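Local coordinates for protein ribosome biogenesis GTPase A (Thermotoga maritima, PDB 3CNL) that binds GTP as a circularly permuted GTPase and probably hydrolyses it during a late step of 50S ribosomal subunit assembly, at residues 58-61 with 62-65; 79-82 with 83-87; 159-162 with 163-166; 189-192 with 193-197. All coordinates share one frame; numbering follows the deposited sequence.

Interaction 1: residues 58-61 with 62-65; sequences IADE and KTTK. With GNP (phosphoaminophosphonic acid-guanylate ester), chain B.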
loop_
_atom_site.group_PDB
_atom_site.type_symbol
_atom_site.label_atom_id
_atom_site.label_comp_id
_atom_site.label_asym_id
_atom_site.label_seq_id
_atom_site.Cartn_x
_atom_site.Cartn_y
_atom_site.Cartn_z
ATOM N N ILE A 58 5.806 -6.556 7.630
ATOM C CA ILE A 58 4.665 -6.376 8.531
ATOM C C ILE A 58 3.411 -7.127 8.038
ATOM O O ILE A 58 2.311 -6.960 8.597
ATOM C CB ILE A 58 4.367 -4.875 8.812
ATOM C CG1 ILE A 58 4.092 -4.083 7.515
ATOM C CG2 ILE A 58 5.521 -4.235 9.626
ATOM C CD1 ILE A 58 3.766 -2.633 7.736
ATOM N N ALA A 59 3.602 -7.975 7.026
ATOM C CA ALA A 59 2.533 -8.798 6.442
ATOM C C ALA A 59 2.621 -10.227 6.947
ATOM O O ALA A 59 3.695 -10.691 7.313
ATOM C CB ALA A 59 2.638 -8.801 4.914
ATOM N N ASP A 60 1.493 -10.935 6.926
ATOM C CA ASP A 60 1.499 -12.372 7.217
ATOM C C ASP A 60 2.204 -13.161 6.109
ATOM O O ASP A 60 1.711 -13.243 4.985
ATOM C CB ASP A 60 0.084 -12.898 7.383
ATOM C CG ASP A 60 0.062 -14.371 7.674
ATOM O OD1 ASP A 60 -0.456 -15.135 6.826
ATOM O OD2 ASP A 60 0.615 -14.759 8.734
ATOM N N GLU A 61 3.341 -13.770 6.458
ATOM C CA GLU A 61 4.220 -14.448 5.501
ATOM C C GLU A 61 3.527 -15.541 4.685
ATOM O O GLU A 61 3.724 -15.639 3.477
ATOM C CB GLU A 61 5.465 -14.988 6.206
ATOM C CG GLU A 61 6.331 -13.883 6.788
ATOM C CD GLU A 61 7.763 -14.310 7.018
ATOM O OE1 GLU A 61 7.984 -15.170 7.879
ATOM O OE2 GLU A 61 8.682 -13.781 6.349
ATOM N N LYS A 62 2.682 -16.325 5.341
ATOM C CA LYS A 62 1.896 -17.356 4.678
ATOM C C LYS A 62 0.961 -16.785 3.600
ATOM O O LYS A 62 0.877 -17.309 2.494
ATOM C CB LYS A 62 1.106 -18.121 5.732
ATOM C CG LYS A 62 0.450 -19.408 5.251
ATOM C CD LYS A 62 -0.449 -19.989 6.339
ATOM C CE LYS A 62 -1.642 -19.059 6.674
ATOM N NZ LYS A 62 -1.289 -17.756 7.367
ATOM N N THR A 63 0.265 -15.703 3.938
ATOM C CA THR A 63 -0.665 -15.038 3.024
ATOM C C THR A 63 0.099 -14.383 1.846
ATOM O O THR A 63 -0.358 -14.432 0.709
ATOM C CB THR A 63 -1.484 -13.983 3.796
ATOM O OG1 THR A 63 -2.021 -14.574 4.988
ATOM C CG2 THR A 63 -2.625 -13.441 2.949
ATOM N N THR A 64 1.253 -13.782 2.130
ATOM C CA THR A 64 2.093 -13.192 1.076
ATOM C C THR A 64 2.510 -14.239 0.051
ATOM O O THR A 64 2.390 -14.003 -1.147
ATOM C CB THR A 64 3.341 -12.488 1.617
ATOM O OG1 THR A 64 2.952 -11.425 2.500
ATOM C CG2 THR A 64 4.180 -11.897 0.455
ATOM N N LYS A 65 2.998 -15.390 0.509
ATOM C CA LYS A 65 3.333 -16.462 -0.436
ATOM C C LYS A 65 2.146 -16.847 -1.315
ATOM O O LYS A 65 2.305 -17.030 -2.528
ATOM C CB LYS A 65 3.922 -17.685 0.264
ATOM C CG LYS A 65 4.504 -18.701 -0.734
ATOM C CD LYS A 65 5.657 -18.091 -1.530
ATOM C CE LYS A 65 5.477 -18.339 -3.013
ATOM N NZ LYS A 65 6.791 -18.597 -3.686
HETATM P PG GNP B . 2.497 8.713 -0.609
HETATM O O1G GNP B . 2.334 8.522 -2.099
HETATM O O2G GNP B . 1.175 8.621 0.131
HETATM O O3G GNP B . 3.272 10.004 -0.372
HETATM N N3B GNP B . 3.423 7.689 0.170
HETATM P PB GNP B . 4.485 6.682 -0.416
HETATM O O1B GNP B . 3.810 5.671 -1.284
HETATM O O2B GNP B . 5.574 7.476 -1.060
HETATM O O3A GNP B . 5.054 5.955 0.819
HETATM P PA GNP B . 6.289 6.294 1.708
HETATM O O1A GNP B . 7.523 5.751 1.115
HETATM O O2A GNP B . 6.320 7.708 2.114
HETATM O "O5'" GNP B . 6.041 5.423 2.975
HETATM C "C5'" GNP B . 4.843 5.524 3.759
HETATM C "C4'" GNP B . 5.129 4.934 5.136
HETATM O "O4'" GNP B . 5.413 3.507 5.055
HETATM C "C3'" GNP B . 6.321 5.511 5.881
HETATM O "O3'" GNP B . 6.008 5.536 7.266
HETATM C "C2'" GNP B . 7.411 4.487 5.606
HETATM O "O2'" GNP B . 8.394 4.528 6.613
HETATM C "C1'" GNP B . 6.637 3.176 5.668
HETATM N N9 GNP B . 7.192 2.092 4.862
HETATM C C8 GNP B . 7.600 2.180 3.546
HETATM N N7 GNP B . 8.026 1.034 3.070
HETATM C C5 GNP B . 7.895 0.144 4.157
HETATM C C6 GNP B . 8.187 -1.243 4.272
HETATM O O6 GNP B . 8.655 -2.009 3.410
HETATM N N1 GNP B . 7.882 -1.749 5.549
HETATM C C2 GNP B . 7.359 -1.001 6.592
HETATM N N2 GNP B . 7.129 -1.642 7.758
HETATM N N3 GNP B . 7.072 0.285 6.498
HETATM C C4 GNP B . 7.372 0.790 5.261
HETATM O O HOH W 1 4.984 -11.174 4.171
HETATM O O HOH W 2 2.737 -16.614 8.648
#

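Interaction 2: residues 79-82 with 83-87; sequences ITTH and KGEPR. With GNP (phosphoaminophosphonic acid-guanylate ester), chain B.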
loop_
_atom_site.group_PDB
_atom_site.type_symbol
_atom_site.label_atom_id
_atom_site.label_comp_id
_atom_site.label_asym_id
_atom_site.label_seq_id
_atom_site.Cartn_x
_atom_site.Cartn_y
_atom_site.Cartn_z
ATOM N N ILE A 79 7.075 -9.408 -7.702
ATOM C CA ILE A 79 8.149 -9.534 -6.731
ATOM C C ILE A 79 7.632 -9.109 -5.366
ATOM O O ILE A 79 6.573 -8.500 -5.273
ATOM C CB ILE A 79 9.376 -8.675 -7.102
ATOM C CG1 ILE A 79 9.055 -7.179 -7.004
ATOM C CG2 ILE A 79 9.915 -9.088 -8.500
ATOM C CD1 ILE A 79 10.266 -6.276 -7.014
ATOM N N THR A 80 8.373 -9.429 -4.309
ATOM C CA THR A 80 8.009 -8.969 -2.973
ATOM C C THR A 80 9.242 -8.302 -2.404
ATOM O O THR A 80 10.353 -8.684 -2.752
ATOM C CB THR A 80 7.642 -10.142 -2.057
ATOM O OG1 THR A 80 8.755 -11.033 -2.004
ATOM C CG2 THR A 80 6.403 -10.901 -2.589
ATOM N N THR A 81 9.054 -7.292 -1.556
ATOM C CA THR A 81 10.184 -6.603 -0.955
ATOM C C THR A 81 9.741 -5.860 0.285
ATOM O O THR A 81 8.580 -5.927 0.665
ATOM C CB THR A 81 10.860 -5.621 -1.941
ATOM O OG1 THR A 81 12.122 -5.199 -1.398
ATOM C CG2 THR A 81 9.977 -4.395 -2.191
ATOM N N HIS A 82 10.690 -5.189 0.936
ATOM C CA HIS A 82 10.409 -4.347 2.091
ATOM C C HIS A 82 11.535 -3.338 2.265
ATOM O O HIS A 82 12.598 -3.483 1.668
ATOM C CB HIS A 82 10.158 -5.187 3.360
ATOM C CG HIS A 82 11.388 -5.825 3.943
ATOM N ND1 HIS A 82 11.822 -7.083 3.587
ATOM C CD2 HIS A 82 12.252 -5.388 4.889
ATOM C CE1 HIS A 82 12.912 -7.384 4.269
ATOM N NE2 HIS A 82 13.194 -6.370 5.064
ATOM N N LYS A 83 11.251 -2.301 3.044
ATOM C CA LYS A 83 12.128 -1.165 3.368
ATOM C C LYS A 83 13.573 -1.582 3.653
ATOM O O LYS A 83 14.532 -0.926 3.225
ATOM C CB LYS A 83 11.574 -0.569 4.663
ATOM C CG LYS A 83 11.553 0.905 4.805
ATOM C CD LYS A 83 10.977 1.240 6.178
ATOM C CE LYS A 83 10.560 2.691 6.289
ATOM N NZ LYS A 83 10.006 3.017 7.663
ATOM N N GLY A 84 13.711 -2.667 4.414
ATOM C CA GLY A 84 15.002 -3.078 4.966
ATOM C C GLY A 84 15.792 -4.048 4.114
ATOM O O GLY A 84 16.888 -4.468 4.502
ATOM N N GLU A 85 15.228 -4.415 2.966
ATOM C CA GLU A 85 15.888 -5.302 2.013
ATOM C C GLU A 85 16.909 -4.521 1.186
ATOM O O GLU A 85 16.589 -3.459 0.676
ATOM C CB GLU A 85 14.842 -5.950 1.112
ATOM C CG GLU A 85 15.406 -6.842 0.052
ATOM C CD GLU A 85 14.341 -7.509 -0.759
ATOM O OE1 GLU A 85 13.868 -8.580 -0.327
ATOM O OE2 GLU A 85 13.987 -6.965 -1.836
ATOM N N PRO A 86 18.150 -5.040 1.054
ATOM C CA PRO A 86 19.241 -4.287 0.406
ATOM C C PRO A 86 18.934 -3.837 -1.028
ATOM O O PRO A 86 18.259 -4.551 -1.758
ATOM C CB PRO A 86 20.399 -5.295 0.391
ATOM C CG PRO A 86 20.097 -6.251 1.477
ATOM C CD PRO A 86 18.599 -6.373 1.502
ATOM N N ARG A 87 19.430 -2.659 -1.402
ATOM C CA ARG A 87 19.321 -2.121 -2.773
ATOM C C ARG A 87 19.690 -3.155 -3.847
ATOM O O ARG A 87 18.999 -3.307 -4.851
ATOM C CB ARG A 87 20.197 -0.870 -2.913
ATOM C CG ARG A 87 20.051 -0.140 -4.252
ATOM C CD ARG A 87 20.944 1.089 -4.341
ATOM N NE ARG A 87 20.790 1.778 -5.629
ATOM C CZ ARG A 87 21.431 1.450 -6.751
ATOM N NH1 ARG A 87 22.280 0.413 -6.783
ATOM N NH2 ARG A 87 21.212 2.149 -7.852
HETATM P PG GNP B . 2.497 8.713 -0.609
HETATM O O1G GNP B . 2.334 8.522 -2.099
HETATM O O2G GNP B . 1.175 8.621 0.131
HETATM O O3G GNP B . 3.272 10.004 -0.372
HETATM N N3B GNP B . 3.423 7.689 0.170
HETATM P PB GNP B . 4.485 6.682 -0.416
HETATM O O1B GNP B . 3.810 5.671 -1.284
HETATM O O2B GNP B . 5.574 7.476 -1.060
HETATM O O3A GNP B . 5.054 5.955 0.819
HETATM P PA GNP B . 6.289 6.294 1.708
HETATM O O1A GNP B . 7.523 5.751 1.115
HETATM O O2A GNP B . 6.320 7.708 2.114
HETATM O "O5'" GNP B . 6.041 5.423 2.975
HETATM C "C5'" GNP B . 4.843 5.524 3.759
HETATM C "C4'" GNP B . 5.129 4.934 5.136
HETATM O "O4'" GNP B . 5.413 3.507 5.055
HETATM C "C3'" GNP B . 6.321 5.511 5.881
HETATM O "O3'" GNP B . 6.008 5.536 7.266
HETATM C "C2'" GNP B . 7.411 4.487 5.606
HETATM O "O2'" GNP B . 8.394 4.528 6.613
HETATM C "C1'" GNP B . 6.637 3.176 5.668
HETATM N N9 GNP B . 7.192 2.092 4.862
HETATM C C8 GNP B . 7.600 2.180 3.546
HETATM N N7 GNP B . 8.026 1.034 3.070
HETATM C C5 GNP B . 7.895 0.144 4.157
HETATM C C6 GNP B . 8.187 -1.243 4.272
HETATM O O6 GNP B . 8.655 -2.009 3.410
HETATM N N1 GNP B . 7.882 -1.749 5.549
HETATM C C2 GNP B . 7.359 -1.001 6.592
HETATM N N2 GNP B . 7.129 -1.642 7.758
HETATM N N3 GNP B . 7.072 0.285 6.498
HETATM C C4 GNP B . 7.372 0.790 5.261
#

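Interaction 3: residues 159-162 with 163-166; sequences IFSE and DLAA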
loop_
_atom_site.group_PDB
_atom_site.type_symbol
_atom_site.label_atom_id
_atom_site.label_comp_id
_atom_site.label_asym_id
_atom_site.label_seq_id
_atom_site.Cartn_x
_atom_site.Cartn_y
_atom_site.Cartn_z
ATOM N N ILE A 159 -13.787 4.555 -4.701
ATOM C CA ILE A 159 -14.223 3.667 -3.637
ATOM C C ILE A 159 -15.739 3.551 -3.648
ATOM O O ILE A 159 -16.449 4.420 -3.154
ATOM C CB ILE A 159 -13.707 4.094 -2.254
ATOM C CG1 ILE A 159 -12.188 4.244 -2.291
ATOM C CG2 ILE A 159 -14.099 3.047 -1.228
ATOM C CD1 ILE A 159 -11.671 5.387 -1.496
ATOM N N PHE A 160 -16.208 2.463 -4.233
ATOM C CA PHE A 160 -17.621 2.170 -4.367
ATOM C C PHE A 160 -18.092 1.303 -3.198
ATOM O O PHE A 160 -19.261 1.360 -2.803
ATOM C CB PHE A 160 -17.859 1.439 -5.690
ATOM C CG PHE A 160 -17.000 0.213 -5.868
ATOM C CD1 PHE A 160 -17.579 -1.045 -5.968
ATOM C CD2 PHE A 160 -15.605 0.319 -5.916
ATOM C CE1 PHE A 160 -16.791 -2.187 -6.119
ATOM C CE2 PHE A 160 -14.802 -0.809 -6.070
ATOM C CZ PHE A 160 -15.393 -2.067 -6.167
ATOM N N SER A 161 -17.174 0.514 -2.637
ATOM C CA SER A 161 -17.527 -0.466 -1.626
ATOM C C SER A 161 -16.992 -0.118 -0.237
ATOM O O SER A 161 -15.988 0.583 -0.081
ATOM C CB SER A 161 -17.079 -1.859 -2.056
ATOM O OG SER A 161 -15.675 -1.993 -1.990
ATOM N N GLU A 162 -17.692 -0.624 0.771
ATOM C CA GLU A 162 -17.315 -0.439 2.159
ATOM C C GLU A 162 -16.040 -1.248 2.449
ATOM O O GLU A 162 -15.139 -0.788 3.158
ATOM C CB GLU A 162 -18.500 -0.856 3.028
ATOM C CG GLU A 162 -18.216 -1.176 4.459
ATOM C CD GLU A 162 -19.402 -1.869 5.106
ATOM O OE1 GLU A 162 -20.465 -1.213 5.243
ATOM O OE2 GLU A 162 -19.271 -3.073 5.457
ATOM N N ASP A 163 -15.971 -2.443 1.870
ATOM C CA ASP A 163 -14.830 -3.319 2.057
ATOM C C ASP A 163 -13.522 -2.699 1.501
ATOM O O ASP A 163 -12.473 -2.748 2.142
ATOM C CB ASP A 163 -15.113 -4.665 1.408
ATOM C CG ASP A 163 -14.017 -5.658 1.658
ATOM O OD1 ASP A 163 -13.853 -6.102 2.813
ATOM O OD2 ASP A 163 -13.319 -6.004 0.699
ATOM N N LEU A 164 -13.599 -2.095 0.319
ATOM C CA LEU A 164 -12.423 -1.424 -0.269
ATOM C C LEU A 164 -11.944 -0.238 0.581
ATOM O O LEU A 164 -10.754 -0.102 0.850
ATOM C CB LEU A 164 -12.699 -1.006 -1.723
ATOM C CG LEU A 164 -11.568 -0.236 -2.422
ATOM C CD1 LEU A 164 -10.310 -1.086 -2.554
ATOM C CD2 LEU A 164 -12.015 0.350 -3.789
ATOM N N ALA A 165 -12.872 0.596 1.042
ATOM C CA ALA A 165 -12.519 1.702 1.936
ATOM C C ALA A 165 -11.876 1.188 3.232
ATOM O O ALA A 165 -10.865 1.729 3.684
ATOM C CB ALA A 165 -13.754 2.562 2.241
ATOM N N ALA A 166 -12.452 0.136 3.812
ATOM C CA ALA A 166 -11.966 -0.429 5.060
ATOM C C ALA A 166 -10.516 -0.918 4.898
ATOM O O ALA A 166 -9.673 -0.624 5.727
ATOM C CB ALA A 166 -12.863 -1.566 5.491
#

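Interaction 4: residues 189-192 with 193-197; sequences FEIF and ARSIG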
loop_
_atom_site.group_PDB
_atom_site.type_symbol
_atom_site.label_atom_id
_atom_site.label_comp_id
_atom_site.label_asym_id
_atom_site.label_seq_id
_atom_site.Cartn_x
_atom_site.Cartn_y
_atom_site.Cartn_z
ATOM N N PHE A 189 -12.356 -2.834 11.430
ATOM C CA PHE A 189 -12.104 -3.535 12.699
ATOM C C PHE A 189 -12.411 -5.040 12.559
ATOM O O PHE A 189 -11.626 -5.872 12.991
ATOM C CB PHE A 189 -12.891 -2.909 13.878
ATOM C CG PHE A 189 -12.640 -3.597 15.186
ATOM C CD1 PHE A 189 -11.392 -3.507 15.800
ATOM C CD2 PHE A 189 -13.626 -4.371 15.784
ATOM C CE1 PHE A 189 -11.140 -4.178 17.012
ATOM C CE2 PHE A 189 -13.383 -5.038 16.987
ATOM C CZ PHE A 189 -12.148 -4.934 17.599
ATOM N N GLU A 190 -13.526 -5.377 11.917
ATOM C CA GLU A 190 -13.884 -6.784 11.667
ATOM C C GLU A 190 -12.758 -7.536 10.929
ATOM O O GLU A 190 -12.365 -8.642 11.316
ATOM C CB GLU A 190 -15.195 -6.850 10.869
ATOM C CG GLU A 190 -15.695 -8.248 10.561
ATOM C CD GLU A 190 -17.057 -8.217 9.886
ATOM O OE1 GLU A 190 -18.041 -8.641 10.527
ATOM O OE2 GLU A 190 -17.161 -7.735 8.737
ATOM N N ILE A 191 -12.236 -6.921 9.879
ATOM C CA ILE A 191 -11.132 -7.500 9.107
ATOM C C ILE A 191 -9.910 -7.673 9.984
ATOM O O ILE A 191 -9.303 -8.754 10.005
ATOM C CB ILE A 191 -10.783 -6.650 7.853
ATOM C CG1 ILE A 191 -11.958 -6.614 6.882
ATOM C CG2 ILE A 191 -9.508 -7.198 7.138
ATOM C CD1 ILE A 191 -11.852 -5.473 5.879
ATOM N N PHE A 192 -9.576 -6.625 10.744
ATOM C CA PHE A 192 -8.484 -6.704 11.690
ATOM C C PHE A 192 -8.701 -7.839 12.707
ATOM O O PHE A 192 -7.840 -8.717 12.882
ATOM C CB PHE A 192 -8.282 -5.361 12.411
ATOM C CG PHE A 192 -7.222 -5.415 13.457
ATOM C CD1 PHE A 192 -5.882 -5.399 13.093
ATOM C CD2 PHE A 192 -7.559 -5.544 14.814
ATOM C CE1 PHE A 192 -4.891 -5.478 14.054
ATOM C CE2 PHE A 192 -6.567 -5.626 15.788
ATOM C CZ PHE A 192 -5.238 -5.591 15.410
ATOM N N ALA A 193 -9.856 -7.810 13.357
ATOM C CA ALA A 193 -10.181 -8.727 14.434
ATOM C C ALA A 193 -10.077 -10.155 13.946
ATOM O O ALA A 193 -9.443 -10.982 14.602
ATOM C CB ALA A 193 -11.571 -8.453 14.960
ATOM N N ARG A 194 -10.663 -10.436 12.783
ATOM C CA ARG A 194 -10.528 -11.756 12.176
ATOM C C ARG A 194 -9.075 -12.145 11.876
ATOM O O ARG A 194 -8.686 -13.269 12.167
ATOM C CB ARG A 194 -11.384 -11.879 10.916
ATOM C CG ARG A 194 -12.884 -11.967 11.209
ATOM C CD ARG A 194 -13.535 -13.095 10.402
ATOM N NE ARG A 194 -13.087 -14.419 10.853
ATOM C CZ ARG A 194 -13.032 -15.507 10.086
ATOM N NH1 ARG A 194 -13.384 -15.457 8.801
ATOM N NH2 ARG A 194 -12.610 -16.654 10.606
ATOM N N SER A 195 -8.291 -11.223 11.314
ATOM C CA SER A 195 -6.926 -11.507 10.833
ATOM C C SER A 195 -5.962 -11.747 11.991
ATOM O O SER A 195 -4.888 -12.316 11.803
ATOM C CB SER A 195 -6.385 -10.371 9.939
ATOM O OG SER A 195 -7.146 -10.194 8.736
ATOM N N ILE A 196 -6.358 -11.330 13.187
ATOM C CA ILE A 196 -5.493 -11.440 14.355
ATOM C C ILE A 196 -6.082 -12.369 15.436
ATOM O O ILE A 196 -5.374 -12.785 16.359
ATOM C CB ILE A 196 -5.107 -10.020 14.892
ATOM C CG1 ILE A 196 -3.738 -10.046 15.586
ATOM C CG2 ILE A 196 -6.201 -9.443 15.765
ATOM C CD1 ILE A 196 -3.298 -8.733 16.122
ATOM N N GLY A 197 -7.365 -12.710 15.321
ATOM C CA GLY A 197 -8.002 -13.637 16.267
ATOM C C GLY A 197 -8.975 -13.021 17.257
ATOM O O GLY A 197 -9.784 -13.724 17.886
#

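Interaction 1: residues 58-61 with 62-65
Asp60 and Thr63 meet at the N-terminal end of helix 61-73, where Asp60 is the N-cap and its carboxylate accepts the backbone N-H of Thr63. The capping bond, Thr63 N to Asp60 OD1, is 3.0 Å long and reaches the oxygen from above the carboxylate plane, 43° out of it. Lys62 comes to the same oxygen on its syn side, closer to the plane: its chain bends at chi3 and chi4 to bring NZ within 2.8 Å of Asp60 OD1 in a salt bridge. Thr63 OG1 also faces this atom, but so closely that the details of that bond are doubtful. The torsion behind this is chi1 of Asp60 (180°), which sends CG away from the backbone N and swings the carboxylate over the first turn. OD2 takes a water. One step inward, the first helical bonds close: Thr64 N to Asp60 O at 2.9 Å and Lys65 N to Glu61 O at 3.1 Å. Thr64 packs its OG1 against Ala59 CB, and a water sits 2.6 Å from that hydroxyl oxygen, Thr64 OG1. Beyond the cap, Ser244 bonds to the backbone N of Asp60 and Arg242 to the carbonyl of Ala59, tying a distant part of the chain to this loop. Residues 58-61 follow directly on the GTP-binding residues Asn54 to Asp57, and Ile58 itself lines the nucleotide pocket, its CD1 3.5 Å from N2 of the guanine.

Interaction 2: residues 79-82 with 83-87
The type I beta turn from His82 to Glu85 borders the guanine pocket, in the loop between strand 78-80 and helix 87-94, and probably corresponds to the G5 loop of GTPases. The turn is closed by Glu85 N bonding to His82 O at 3.1 Å. Its second residue, Lys83, offers its backbone N-H outward to O6 of the nucleotide, with 2.6 Å between Lys83 N and that oxygen, a main-chain contact with the base of the kind expected of this loop. The extended Lys83 side chain then runs along the purine toward the ribose, though the fit of its far end to O2' is too tight to be trusted. His82 has CG between its own backbone N and carbonyl carbon (chi1 73°), which folds the imidazole back across the turn. Glu85 CB lies over the face of the His82 ring in a CH-pi contact, 4.1 Å from its centroid and 18° off the normal, and Glu85 N sits over a face of the same ring. Were His82 replaced by an alanine, Glu85 CB would probably lose the flat surface it lies on, and a gap would open beside the turn. Outside the turn, Lys118 bonds to the carbonyls of His82 and Glu85, while Lys93 forms a salt bridge with Glu85 OE1. The other carboxylate oxygen reaches back to the residue just after the strand: Thr81 OG1 donates to Glu85 OE2 at 2.6 Å, arriving from above the carboxylate plane, 69° out of it.

Interaction 3: residues 159-162 with 163-166
Ile159 and Leu164 form the apolar centre of a helix N-terminus, the loop before helix 162-170 folding its hydrophobic side chains against the first turn, with Ser161 as N-cap. Two branches of Ile159 share the work: CG1 approaches Leu164 CD2 at 4.2 Å, while CG2 presses on Ala165 CB at 3.5 Å. Leu174 covers both Ile159 and Ala165 from a later loop. Leu164 CD2 is the methyl that both loop residues use, for Phe160 also brings ring atom CE2 to within 3.8 Å of it. In Phe160 the CB bond leads away from the helix, yet CG lies between the backbone N and the carbonyl carbon (chi1 54°), which carries the ring back to the leucine, the two side chains crossing at about a right angle. Further out, the polar cap takes over. Ser161 OG accepts from Leu164 N at 3.1 Å, and lies equally near Leu164 CB, a snug fit between hydroxyl and methylene. The next amide, Ala165 N, reaches Ser161 O only weakly, whereas Ala166 N makes a proper helical bond to Glu162 O at 2.9 Å. At the polar edge Asp163 turns its carboxylate from the loop toward helix 182-196, so the two helices are joined by charge: Asp163 OD1 pairs with Arg187 NH2 there, and OD2 with NZ of Lys167 on its own helix.

Interaction 4: residues 189-192 with 193-197
Phe192 and Ile196, one helical turn apart, lie side by side and point the same way. Phe192 is buried, and Ile196 lies over it from the exposed side: Ile196 CG2 is over the face of the Phe192 ring, 4.2 Å from its centroid, and Ile196 CD1 reaches Phe192 CZ, 3.8 Å away. Phe231 meets Phe192 edge-to-face, and Ile198 touches it too. With a smaller residue such as alanine at Phe192, the Ile196 methyls would probably be left without the face they rest on, and a gap would open beside Phe231. Close by, Ala193 CB sits over the Phe189 ring, which Phe206 meets edge-to-face. This is the last stretch of helix 182-196. Ala193 N to Phe189 O is short and straight (2.7 Å, 168°), whereas Ile196 N to Phe192 O is weak and bent (126°); Gly197 N to Ala193 O, 2.8 Å, follows it. Gly197 ends the helix with positive phi, where a side chain would jam against the preceding carbonyl O. The solvent side is looser. Arg194 bends away at chi2 and chi3, and Glu190 turns back to a salt bridge with Arg187. Between the two sides, Ser195 OG stands 2.9 Å from Ile191 O, with the carbonyl oxygen of Ser244 as its other partner.

Interaction 2 is a surface contact, while the other three are partly buried. Interactions 1 and 3 both start a helix with a side-chain N-cap, but the first uses a carboxylate with charged company and the second a serine hydroxyl beside an apolar cluster. Interaction 4 is the reverse case, a helix end whose side-chain contacts are mainly rings and methyls. Interactions 1 and 2 touch through Thr64 CG2 and Thr80 CG2, 3.9 Å apart, and both reach the nucleotide; interactions 3 and 4 lie away from it and meet where Ile191 packs on Asp163 and Ala166. Ser244 bridges the groups, bonding to Asp60 and to Ser195.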